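Local coordinates for protein muramoyltetrapeptide carboxypeptidase (PDB 6UUK) that probably acts as a serine-type carboxypeptidase of the S66 family, trimming muramoyl tetrapeptides of the bacterial cell wall, at residues 61-65 / 122-127; 147-152 / 168-173. All blocks are in the same frame, centred on the assembly; numbering follows the deposited sequence.

Contact 1: 61-65 / 122-127; sequences PGGYV and ALRGGY
Val65 sets its CG2 methyl between Leu123 CG, at 3.7 Å, and Arg124 CG, at 3.6 Å; its CB meets Leu123. With CG1 roughly anti to the backbone N (chi1 154°), CG2 is left anti to the carbonyl carbon, on the side of the 122-127 loop. Leu123 runs obliquely past Val65, with CD1 and CD2 both against Val65 CB. Its CD2 also reaches back to the backbone, 3.7 Å from Val65 N. Arg124 crosses Val65 at about a right angle. Its chain is extended from CG to NE, so the aliphatic part is laid along the 61-65 loop. Tyr64 O sits at the edge of the guanidinium group, near its plane, but Arg124 NE stays 3.7 Å from Tyr64 O. This carbonyl is instead hydrogen-bonded to Tyr287 OH of the second subunit, and the Tyr64 ring stacks on the ring of the same residue.

At the other end of the contact, Pro61 meets the end of strand 119-122 with CG and CD. Its CG is 3.7 Å from Ala122 CB, and CD lies beside Leu123 N. Between the two apolar patches the glycines bring backbone against backbone. Gly63 N is 3.2 Å from Tyr127 O, but the angle is too poor for a hydrogen bond. The contact is therefore held by packing. The CB of Tyr127 points away from the 61-65 loop, and its side chain packs on Leu260 of the second subunit.

The two loops follow strands 55-59 and 119-122, which are parallel neighbours in one sheet. Loops side by side beyond the C-terminal ends of parallel strands are where alpha/beta folds commonly place their active sites.

Contact 2: 147-152 / 168-173; sequences LFVGHS and SFSGPM
His151 and Met173, a selenomethionine here, meet just beyond two parallel strands of a beta-alpha-beta unit: strand 147-150, helix 155-163 and strand 168-170. Met173 CE lies over one face of the His151 imidazole, 3.7 Å from its centroid, in a CH-pi contact offset toward the rim. A bend at chi3 (-58°) brings that methyl over the ring. SE sits over the same ring, farther from its centroid, and also lies near His151 O.

His151 ND1 donates to Gly171 O (2.6 Å), which lies tilted about 28° from the ring plane. Outside the two segments, the His151 ring packs edge-to-face with that of His316, predicted to belong to the charge relay. Next along the chain is Ser152, the predicted nucleophile, with positive phi (61°). A nucleophile in such a tight turn between strand and helix is consistent with a nucleophile elbow.

Behind this end the strands are joined by the hydrogen bonds Phe169 N to Phe148 O (2.9 Å) and Gly150 N to Phe169 O (3.2 Å). Val149 CG1 rests on Phe169 CB on the sheet face that helix 185-196 covers. At the start of strand 147-150, Leu147 CG is 3.5 Å from Phe169 CE2.

Contact 1 and contact 2 have centres 12 Å apart. Contact 1 lies beyond the ends of strands 55-59 and 119-122, and contact 2 on the next strands, 147-150 and 168-170. Met173 bridges them: its CB is 3.4 Å from Ala122 O and its CE is 3.4 Å from Gly125 N. The other junction is Gly125 O with Ser152 OG, probably a hydrogen bond, although the modelled 2.3 Å is too short to trust. The 122-127 loop thus borders the predicted nucleophile. The side chain of Arg124 is about 7 Å from that of Ser152. The side chain of Ser152 is about 3 Å from that of His316. Contact 1 also faces the second subunit, whereas contact 2 is enclosed within its own chain.

Contact 1: 61-65 / 122-127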
loop_
_atom_site.group_PDB
_atom_site.type_symbol
_atom_site.label_atom_id
_atom_site.label_comp_id
_atom_site.label_asym_id
_atom_site.label_seq_id
_atom_site.Cartn_x
_atom_site.Cartn_y
_atom_site.Cartn_z
ATOM N N PRO B 61 -11.831 14.194 -9.818
ATOM C CA PRO B 61 -11.159 14.182 -8.511
ATOM C C PRO B 61 -9.681 13.841 -8.582
ATOM O O PRO B 61 -8.946 14.165 -7.640
ATOM C CB PRO B 61 -11.931 13.111 -7.732
ATOM C CG PRO B 61 -12.395 12.167 -8.789
ATOM C CD PRO B 61 -12.681 13.005 -10.014
ATOM N N GLY B 62 -9.224 13.213 -9.663
ATOM C CA GLY B 62 -7.826 12.854 -9.799
ATOM C C GLY B 62 -7.159 13.471 -11.010
ATOM O O GLY B 62 -6.880 14.673 -11.030
ATOM N N GLY B 63 -6.899 12.655 -12.031
ATOM C CA GLY B 63 -6.222 13.116 -13.223
ATOM C C GLY B 63 -7.161 13.775 -14.217
ATOM O O GLY B 63 -8.365 13.908 -14.001
ATOM N N TYR B 64 -6.579 14.196 -15.335
ATOM C CA TYR B 64 -7.309 14.867 -16.399
ATOM C C TYR B 64 -7.546 13.917 -17.568
ATOM O O TYR B 64 -6.908 12.870 -17.693
ATOM C CB TYR B 64 -6.558 16.116 -16.881
ATOM C CG TYR B 64 -5.139 15.858 -17.339
ATOM C CD1 TYR B 64 -4.866 15.481 -18.649
ATOM C CD2 TYR B 64 -4.071 16.001 -16.465
ATOM C CE1 TYR B 64 -3.571 15.246 -19.070
ATOM C CE2 TYR B 64 -2.773 15.769 -16.877
ATOM C CZ TYR B 64 -2.529 15.392 -18.180
ATOM O OH TYR B 64 -1.237 15.161 -18.596
ATOM N N VAL B 65 -8.481 14.307 -18.427
ATOM C CA VAL B 65 -8.847 13.539 -19.614
ATOM C C VAL B 65 -8.841 14.490 -20.806
ATOM O O VAL B 65 -9.285 15.641 -20.675
ATOM C CB VAL B 65 -10.214 12.855 -19.429
ATOM C CG1 VAL B 65 -10.901 12.615 -20.767
ATOM C CG2 VAL B 65 -10.047 11.544 -18.683
ATOM N N ALA B 122 -17.134 10.344 -11.456
ATOM C CA ALA B 122 -15.749 10.787 -11.454
ATOM C C ALA B 122 -15.141 10.645 -12.843
ATOM O O ALA B 122 -15.533 9.778 -13.630
ATOM C CB ALA B 122 -14.927 9.989 -10.441
ATOM N N LEU B 123 -14.172 11.511 -13.139
ATOM C CA LEU B 123 -13.509 11.478 -14.442
ATOM C C LEU B 123 -12.519 10.319 -14.517
ATOM O O LEU B 123 -12.736 9.344 -15.243
ATOM C CB LEU B 123 -12.812 12.815 -14.713
ATOM C CG LEU B 123 -12.221 12.996 -16.112
ATOM C CD1 LEU B 123 -13.323 13.034 -17.160
ATOM C CD2 LEU B 123 -11.363 14.248 -16.185
ATOM N N ARG B 124 -11.423 10.412 -13.770
ATOM C CA ARG B 124 -10.408 9.372 -13.725
ATOM C C ARG B 124 -10.217 8.883 -12.295
ATOM O O ARG B 124 -10.759 9.444 -11.338
ATOM C CB ARG B 124 -9.071 9.869 -14.291
ATOM C CG ARG B 124 -8.939 9.711 -15.792
ATOM C CD ARG B 124 -7.481 9.651 -16.212
ATOM N NE ARG B 124 -7.337 9.243 -17.607
ATOM C CZ ARG B 124 -7.381 7.982 -18.024
ATOM N NH1 ARG B 124 -7.568 7.000 -17.154
ATOM N NH2 ARG B 124 -7.239 7.702 -19.312
ATOM N N GLY B 125 -9.430 7.819 -12.166
ATOM C CA GLY B 125 -9.103 7.258 -10.871
ATOM C C GLY B 125 -7.635 6.905 -10.757
ATOM O O GLY B 125 -7.283 5.824 -10.273
ATOM N N GLY B 126 -6.769 7.809 -11.205
ATOM C CA GLY B 126 -5.340 7.576 -11.158
ATOM C C GLY B 126 -4.603 8.566 -10.280
ATOM O O GLY B 126 -3.483 8.974 -10.601
ATOM N N TYR B 127 -5.232 8.961 -9.174
ATOM C CA TYR B 127 -4.639 9.881 -8.203
ATOM C C TYR B 127 -4.261 11.215 -8.845
ATOM O O TYR B 127 -4.766 11.572 -9.908
ATOM C CB TYR B 127 -3.411 9.242 -7.544
ATOM C CG TYR B 127 -2.880 9.990 -6.340
ATOM C CD1 TYR B 127 -3.246 9.618 -5.053
ATOM C CD2 TYR B 127 -2.005 11.059 -6.489
ATOM C CE1 TYR B 127 -2.761 10.294 -3.949
ATOM C CE2 TYR B 127 -1.516 11.741 -5.391
ATOM C CZ TYR B 127 -1.897 11.354 -4.124
ATOM O OH TYR B 127 -1.411 12.029 -3.029
#

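Contact 2: 147-152 / 168-173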
loop_
_atom_site.group_PDB
_atom_site.type_symbol
_atom_site.label_atom_id
_atom_site.label_comp_id
_atom_site.label_asym_id
_atom_site.label_seq_id
_atom_site.Cartn_x
_atom_site.Cartn_y
_atom_site.Cartn_z
ATOM N N LEU B 147 -25.820 10.720 -5.821
ATOM C CA LEU B 147 -25.437 9.326 -6.042
ATOM C C LEU B 147 -24.057 9.323 -6.693
ATOM O O LEU B 147 -23.922 9.434 -7.911
ATOM C CB LEU B 147 -26.474 8.604 -6.897
ATOM C CG LEU B 147 -27.663 7.945 -6.188
ATOM C CD1 LEU B 147 -28.444 8.936 -5.336
ATOM C CD2 LEU B 147 -28.577 7.275 -7.203
ATOM N N PHE B 148 -23.024 9.194 -5.863
ATOM C CA PHE B 148 -21.651 9.212 -6.345
ATOM C C PHE B 148 -21.261 7.840 -6.883
ATOM O O PHE B 148 -21.492 6.818 -6.230
ATOM C CB PHE B 148 -20.697 9.629 -5.225
ATOM C CG PHE B 148 -20.927 11.026 -4.720
ATOM C CD1 PHE B 148 -20.221 12.092 -5.249
ATOM C CD2 PHE B 148 -21.850 11.271 -3.716
ATOM C CE1 PHE B 148 -20.430 13.379 -4.787
ATOM C CE2 PHE B 148 -22.064 12.555 -3.249
ATOM C CZ PHE B 148 -21.352 13.610 -3.786
ATOM N N VAL B 149 -20.671 7.819 -8.077
ATOM C CA VAL B 149 -20.205 6.589 -8.701
ATOM C C VAL B 149 -18.740 6.752 -9.077
ATOM O O VAL B 149 -18.250 7.868 -9.280
ATOM C CB VAL B 149 -21.047 6.206 -9.941
ATOM C CG1 VAL B 149 -22.515 6.059 -9.567
ATOM C CG2 VAL B 149 -20.878 7.231 -11.041
ATOM N N GLY B 150 -18.042 5.633 -9.163
ATOM C CA GLY B 150 -16.634 5.643 -9.507
ATOM C C GLY B 150 -15.936 4.422 -8.944
ATOM O O GLY B 150 -16.524 3.610 -8.235
ATOM N N HIS B 151 -14.656 4.313 -9.281
ATOM C CA HIS B 151 -13.821 3.208 -8.821
ATOM C C HIS B 151 -12.363 3.660 -8.867
ATOM O O HIS B 151 -12.071 4.846 -9.050
ATOM C CB HIS B 151 -14.062 1.951 -9.664
ATOM C CG HIS B 151 -13.628 2.087 -11.091
ATOM N ND1 HIS B 151 -14.451 2.591 -12.075
ATOM C CD2 HIS B 151 -12.457 1.783 -11.699
ATOM C CE1 HIS B 151 -13.805 2.593 -13.228
ATOM N NE2 HIS B 151 -12.593 2.106 -13.027
ATOM N N SER B 152 -11.448 2.705 -8.698
ATOM C CA SER B 152 -10.000 2.944 -8.717
ATOM C C SER B 152 -9.667 3.900 -7.580
ATOM O O SER B 152 -9.993 3.589 -6.421
ATOM C CB SER B 152 -9.585 3.403 -10.116
ATOM O OG SER B 152 -8.197 3.692 -10.166
ATOM N N SER B 168 -22.603 4.997 -1.567
ATOM C CA SER B 168 -22.034 5.293 -2.872
ATOM C C SER B 168 -22.116 4.050 -3.752
ATOM O O SER B 168 -22.538 2.977 -3.314
ATOM C CB SER B 168 -20.593 5.787 -2.730
ATOM O OG SER B 168 -19.818 4.876 -1.972
ATOM N N PHE B 169 -21.701 4.201 -5.006
ATOM C CA PHE B 169 -21.780 3.124 -5.986
ATOM C C PHE B 169 -20.410 2.909 -6.608
ATOM O O PHE B 169 -19.846 3.829 -7.207
ATOM C CB PHE B 169 -22.817 3.438 -7.067
ATOM C CG PHE B 169 -24.220 3.548 -6.547
ATOM C CD1 PHE B 169 -25.043 2.436 -6.497
ATOM C CD2 PHE B 169 -24.715 4.763 -6.104
ATOM C CE1 PHE B 169 -26.335 2.535 -6.018
ATOM C CE2 PHE B 169 -26.005 4.867 -5.622
ATOM C CZ PHE B 169 -26.816 3.752 -5.580
ATOM N N SER B 170 -19.882 1.697 -6.471
ATOM C CA SER B 170 -18.609 1.328 -7.085
ATOM C C SER B 170 -18.912 0.813 -8.486
ATOM O O SER B 170 -19.289 -0.347 -8.667
ATOM C CB SER B 170 -17.883 0.288 -6.240
ATOM O OG SER B 170 -16.498 0.268 -6.535
ATOM N N GLY B 171 -18.759 1.680 -9.484
ATOM C CA GLY B 171 -19.098 1.337 -10.843
ATOM C C GLY B 171 -18.193 1.982 -11.872
ATOM O O GLY B 171 -16.980 2.112 -11.680
ATOM N N PRO B 172 -18.773 2.402 -12.991
ATOM C CA PRO B 172 -17.973 2.933 -14.096
ATOM C C PRO B 172 -17.601 4.396 -13.885
ATOM O O PRO B 172 -18.136 5.092 -13.022
ATOM C CB PRO B 172 -18.903 2.770 -15.301
ATOM C CG PRO B 172 -20.267 2.931 -14.717
ATOM C CD PRO B 172 -20.206 2.329 -13.332
HETATM N N MSE B 173 -16.659 4.849 -14.707
HETATM C CA MSE B 173 -16.258 6.252 -14.733
HETATM C C MSE B 173 -16.232 6.765 -16.167
HETATM O O MSE B 173 -16.491 6.016 -17.108
HETATM C CB MSE B 173 -14.886 6.444 -14.084
HETATM C CG MSE B 173 -14.843 6.138 -12.597
HETATM SE SE MSE B 173 -13.156 6.664 -11.772
HETATM C CE MSE B 173 -11.939 5.594 -12.857
#